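Local structure of putative branched-chain amino acid ABC transporter, periplasmic branched-chain amino acid-binding protein (Pseudomonas protegens Pf-5, 4RU0) at residues 155-158 / 159-162; 225-228 / 229-232. The protein probably binds branched-chain amino acids or a related small solute in the periplasm and hands it to an ABC transporter for uptake. One frame throughout, in Å; residues are numbered along the deposited sequence.

Interaction 1 (155-158 / 159-162); sequences LTFY and SEAS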
loop_
_atom_site.group_PDB
_atom_site.type_symbol
_atom_site.label_atom_id
_atom_site.label_comp_id
_atom_site.label_asym_id
_atom_site.label_seq_id
_atom_site.Cartn_x
_atom_site.Cartn_y
_atom_site.Cartn_z
ATOM N N LEU A 155 4.110 3.872 0.930
ATOM C CA LEU A 155 5.108 2.919 1.325
ATOM C C LEU A 155 5.629 2.074 0.194
ATOM O O LEU A 155 4.900 1.316 -0.379
ATOM C CB LEU A 155 4.547 2.028 2.434
ATOM C CG LEU A 155 5.569 1.203 3.198
ATOM C CD1 LEU A 155 6.518 2.100 3.950
ATOM C CD2 LEU A 155 4.887 0.245 4.132
ATOM N N THR A 156 6.911 2.157 -0.073
ATOM C CA THR A 156 7.556 1.209 -0.956
ATOM C C THR A 156 8.161 0.082 -0.145
ATOM O O THR A 156 8.436 0.234 1.019
ATOM C CB THR A 156 8.655 1.844 -1.801
ATOM O OG1 THR A 156 9.717 2.282 -0.961
ATOM C CG2 THR A 156 8.113 3.008 -2.581
ATOM N N PHE A 157 8.373 -1.047 -0.785
ATOM C CA PHE A 157 9.004 -2.184 -0.127
ATOM C C PHE A 157 10.400 -1.856 0.401
ATOM O O PHE A 157 10.855 -2.459 1.376
ATOM C CB PHE A 157 9.062 -3.370 -1.086
ATOM C CG PHE A 157 7.709 -3.887 -1.482
ATOM C CD1 PHE A 157 6.748 -4.162 -0.517
ATOM C CD2 PHE A 157 7.385 -4.072 -2.821
ATOM C CE1 PHE A 157 5.490 -4.633 -0.880
ATOM C CE2 PHE A 157 6.128 -4.537 -3.192
ATOM C CZ PHE A 157 5.180 -4.820 -2.218
ATOM N N TYR A 158 11.079 -0.893 -0.218
ATOM C CA TYR A 158 12.377 -0.465 0.300
ATOM C C TYR A 158 12.200 0.196 1.661
ATOM O O TYR A 158 12.883 -0.157 2.621
ATOM C CB TYR A 158 13.082 0.491 -0.665
ATOM C CG TYR A 158 13.847 -0.202 -1.769
ATOM C CD1 TYR A 158 13.459 -1.451 -2.234
ATOM C CD2 TYR A 158 14.963 0.392 -2.349
ATOM C CE1 TYR A 158 14.155 -2.086 -3.250
ATOM C CE2 TYR A 158 15.667 -0.236 -3.365
ATOM C CZ TYR A 158 15.259 -1.478 -3.809
ATOM O OH TYR A 158 15.947 -2.119 -4.818
ATOM N N SER A 159 11.278 1.152 1.745
ATOM C CA SER A 159 10.979 1.801 3.018
ATOM C C SER A 159 10.451 0.808 4.046
ATOM O O SER A 159 10.742 0.925 5.228
ATOM C CB SER A 159 9.963 2.927 2.825
ATOM O OG SER A 159 10.483 3.952 2.007
ATOM N N GLU A 160 9.663 -0.161 3.585
ATOM C CA GLU A 160 9.083 -1.154 4.479
ATOM C C GLU A 160 10.186 -1.925 5.192
ATOM O O GLU A 160 10.096 -2.177 6.394
ATOM C CB GLU A 160 8.176 -2.124 3.728
ATOM C CG GLU A 160 7.362 -3.011 4.661
ATOM C CD GLU A 160 6.689 -4.162 3.937
ATOM O OE1 GLU A 160 7.198 -4.587 2.874
ATOM O OE2 GLU A 160 5.652 -4.647 4.436
ATOM N N ALA A 161 11.228 -2.280 4.447
ATOM C CA ALA A 161 12.383 -2.954 5.020
ATOM C C ALA A 161 12.963 -2.119 6.149
ATOM O O ALA A 161 13.210 -2.631 7.240
ATOM C CB ALA A 161 13.436 -3.218 3.954
ATOM N N SER A 162 13.157 -0.829 5.889
ATOM C CA SER A 162 13.707 0.066 6.900
ATOM C C SER A 162 12.831 0.133 8.153
ATOM O O SER A 162 13.341 0.018 9.261
ATOM C CB SER A 162 13.902 1.466 6.329
ATOM O OG SER A 162 14.574 2.300 7.261
HETATM O O HOH W 1 10.888 4.545 -1.382
#

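Interaction 2 (225-228 / 229-232); sequences AQWR and QIRQ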
loop_
_atom_site.group_PDB
_atom_site.type_symbol
_atom_site.label_atom_id
_atom_site.label_comp_id
_atom_site.label_asym_id
_atom_site.label_seq_id
_atom_site.Cartn_x
_atom_site.Cartn_y
_atom_site.Cartn_z
ATOM N N ALA A 225 11.396 -27.412 4.433
ATOM C CA ALA A 225 12.832 -27.161 4.366
ATOM C C ALA A 225 13.142 -25.791 4.953
ATOM O O ALA A 225 14.065 -25.644 5.757
ATOM C CB ALA A 225 13.328 -27.260 2.938
ATOM N N GLN A 226 12.350 -24.803 4.553
ATOM C CA GLN A 226 12.505 -23.440 5.032
ATOM C C GLN A 226 12.428 -23.358 6.558
ATOM O O GLN A 226 13.318 -22.795 7.208
ATOM C CB GLN A 226 11.443 -22.531 4.399
ATOM C CG GLN A 226 11.657 -22.233 2.911
ATOM C CD GLN A 226 11.209 -23.360 1.995
ATOM O OE1 GLN A 226 10.785 -24.427 2.450
ATOM N NE2 GLN A 226 11.294 -23.123 0.695
ATOM N N TRP A 227 11.382 -23.937 7.138
ATOM C CA TRP A 227 11.192 -23.820 8.582
ATOM C C TRP A 227 12.084 -24.782 9.365
ATOM O O TRP A 227 12.308 -24.589 10.559
ATOM C CB TRP A 227 9.718 -24.017 8.932
ATOM C CG TRP A 227 8.940 -22.811 8.527
ATOM C CD1 TRP A 227 8.201 -22.648 7.385
ATOM C CD2 TRP A 227 8.884 -21.565 9.223
ATOM N NE1 TRP A 227 7.666 -21.383 7.345
ATOM C CE2 TRP A 227 8.070 -20.697 8.461
ATOM C CE3 TRP A 227 9.432 -21.100 10.423
ATOM C CZ2 TRP A 227 7.793 -19.391 8.863
ATOM C CZ3 TRP A 227 9.157 -19.802 10.820
ATOM C CH2 TRP A 227 8.343 -18.963 10.042
ATOM N N ARG A 228 12.613 -25.797 8.689
ATOM C CA ARG A 228 13.653 -26.641 9.273
ATOM C C ARG A 228 14.932 -25.819 9.394
ATOM O O ARG A 228 15.646 -25.888 10.388
ATOM C CB ARG A 228 13.880 -27.897 8.421
ATOM C CG ARG A 228 15.041 -28.753 8.851
ATOM C CD ARG A 228 15.058 -30.086 8.096
ATOM N NE ARG A 228 15.419 -29.921 6.688
ATOM C CZ ARG A 228 14.581 -30.066 5.661
ATOM N NH1 ARG A 228 13.308 -30.393 5.865
ATOM N NH2 ARG A 228 15.025 -29.899 4.421
ATOM N N GLN A 229 15.206 -25.021 8.371
ATOM C CA GLN A 229 16.352 -24.134 8.403
ATOM C C GLN A 229 16.203 -23.095 9.517
ATOM O O GLN A 229 17.150 -22.822 10.258
ATOM C CB GLN A 229 16.526 -23.439 7.061
ATOM C CG GLN A 229 17.633 -22.400 7.054
ATOM C CD GLN A 229 17.818 -21.770 5.689
ATOM O OE1 GLN A 229 17.348 -22.300 4.684
ATOM N NE2 GLN A 229 18.493 -20.625 5.648
ATOM N N ILE A 230 15.005 -22.532 9.634
ATOM C CA ILE A 230 14.731 -21.500 10.622
ATOM C C ILE A 230 14.839 -22.045 12.044
ATOM O O ILE A 230 15.353 -21.363 12.931
ATOM C CB ILE A 230 13.337 -20.878 10.386
ATOM C CG1 ILE A 230 13.388 -19.951 9.168
ATOM C CG2 ILE A 230 12.854 -20.119 11.612
ATOM C CD1 ILE A 230 12.025 -19.569 8.619
ATOM N N ARG A 231 14.387 -23.277 12.268
ATOM C CA ARG A 231 14.543 -23.869 13.594
ATOM C C ARG A 231 16.022 -24.119 13.907
ATOM O O ARG A 231 16.455 -23.908 15.043
ATOM C CB ARG A 231 13.743 -25.166 13.727
ATOM C CG ARG A 231 13.670 -25.674 15.170
ATOM C CD ARG A 231 12.883 -26.970 15.269
ATOM N NE ARG A 231 12.995 -27.610 16.577
ATOM C CZ ARG A 231 12.182 -27.376 17.604
ATOM N NH1 ARG A 231 11.193 -26.500 17.484
ATOM N NH2 ARG A 231 12.355 -28.017 18.756
ATOM N N GLN A 232 16.791 -24.562 12.908
ATOM C CA GLN A 232 18.234 -24.759 13.076
ATOM C C GLN A 232 18.950 -23.454 13.422
ATOM O O GLN A 232 19.752 -23.397 14.348
ATOM C CB GLN A 232 18.859 -25.353 11.808
ATOM C CG GLN A 232 18.646 -26.846 11.610
ATOM C CD GLN A 232 18.969 -27.285 10.189
ATOM O OE1 GLN A 232 19.014 -26.465 9.270
ATOM N NE2 GLN A 232 19.194 -28.579 10.001
#

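Interaction 1 (155-158 / 159-162)
Thr156 and Glu160 are joined through the backbone at the start of helix 157-172: Glu160 N reaches Thr156 O over 2.9 Å, and Ala161 N reaches Phe157 O over 3.1 Å. Ser162 N to Tyr158 O, at 3.3 Å, is a weak third bond. Leu155 and Thr156 precede the first turn, and Thr156 is its N-cap: OG1, set between its own N and carbonyl carbon (chi1 65°), accepts a long, weak but almost straight bond from Ser159 N (3.3 Å, 174°). A water 2.6 Å from Thr156 OG1 also donates weakly to Ser159 OG, which is hydrogen-bonded to Glu392 as well. Leu155 folds back over this turn, CD1 resting 3.7 Å from Ser159 CB and CD2 near Glu160 CB and CG, the Leu155 and Glu160 side chains crossing at about a right angle. With the two methyls gone, as in an alanine here, a gap is likely to open against Ser159 CB and the Glu160 stem, which would lose a neighbour that steadies it. Beside the ligand cleft of this leucine-binding-protein fold, Phe157 and Glu160 run side by side, Glu160 OE1 lying at the ring edge 3.4 Å from Phe157 CD1. Ring and carboxylate planes differ by 35°. Glu160 OE2 accepts from Ile268 N, while Phe157 makes a cation-pi contact with Arg241 and an edge-to-face stack with the pocket residue Tyr192.

Interaction 2 (225-228 / 229-232)
Trp227 and Ile230, three residues apart on helix 224-233, carry the apolar side of this turn. Ile230 CD1 sits over one face of the indole, 3.6 Å from the centroid of the six-membered ring and 16° off its normal, a CH-pi contact. Its closest ring atom is Trp227 CE3, at 3.5 Å from CD1, and the second branch, Ile230 CG2, comes to 3.8 Å from Trp227 CZ3, so both methyls meet the benzo half of the indole. Trp227 holds CG beside its backbone N (chi1 -74°), which lets the indole lie alongside the isoleucine, both side chains pointing the same way. Its pyrrole nitrogen NE1 donates a hydrogen bond to Gln223 OE1, just before the segments, which helps fix the rotation of the ring. This is the inward face of an amphipathic helix packed against the parallel part of the sheet in an alpha/beta domain: Trp227 touches Leu186 of strand 182-188 and Ala250 and Ala254 of helix 246-256, while Ile230 reaches Ile214 of the outermost strand 210-216. Gln226, partly exposed, turns its amide to that strand, where NE2 donates to Pro215 O. On the exposed side Arg228 bends at chi3 (71°), and its guanidinium returns over the preceding turn with one face toward Ala225 CA, 3.2 Å above the plane and offset toward the rim. Gln232, extended beyond CG, runs alongside the Arg228 carbonyl, its CG 3.4 Å from Arg228 O, which also accepts from Gln232 N. Regular backbone bonds run beneath, among them Gln229 N to Ala225 O at 2.9 Å and Ile230 N to Gln226 O at 3.0 Å. Arg231 stretches out from CG to NE, and its NH1 donates to Phe257 O.

In the fold
Interaction 1 comes first along the chain, at the start of helix 157-172, and interaction 2 follows in helix 224-233; their centres are 26 Å apart, their nearest atoms about 16 Å, and they do not touch. The centre of interaction 1 lies 10 Å from that of the chain; its residues are all buried, with the Phe157 side chain about 5 Å from the bound pentaoxaheptadecane. The centre of interaction 2 lies 30 Å from that of the chain, on a helix against the edge strand 210-216 of the seven-stranded mixed sheet. Strands 182-188 and 210-216 come between the two helices in sequence. One contact thus borders the ligand cleft, the other packs at the 210-216 edge of the sheet, away from the ligand.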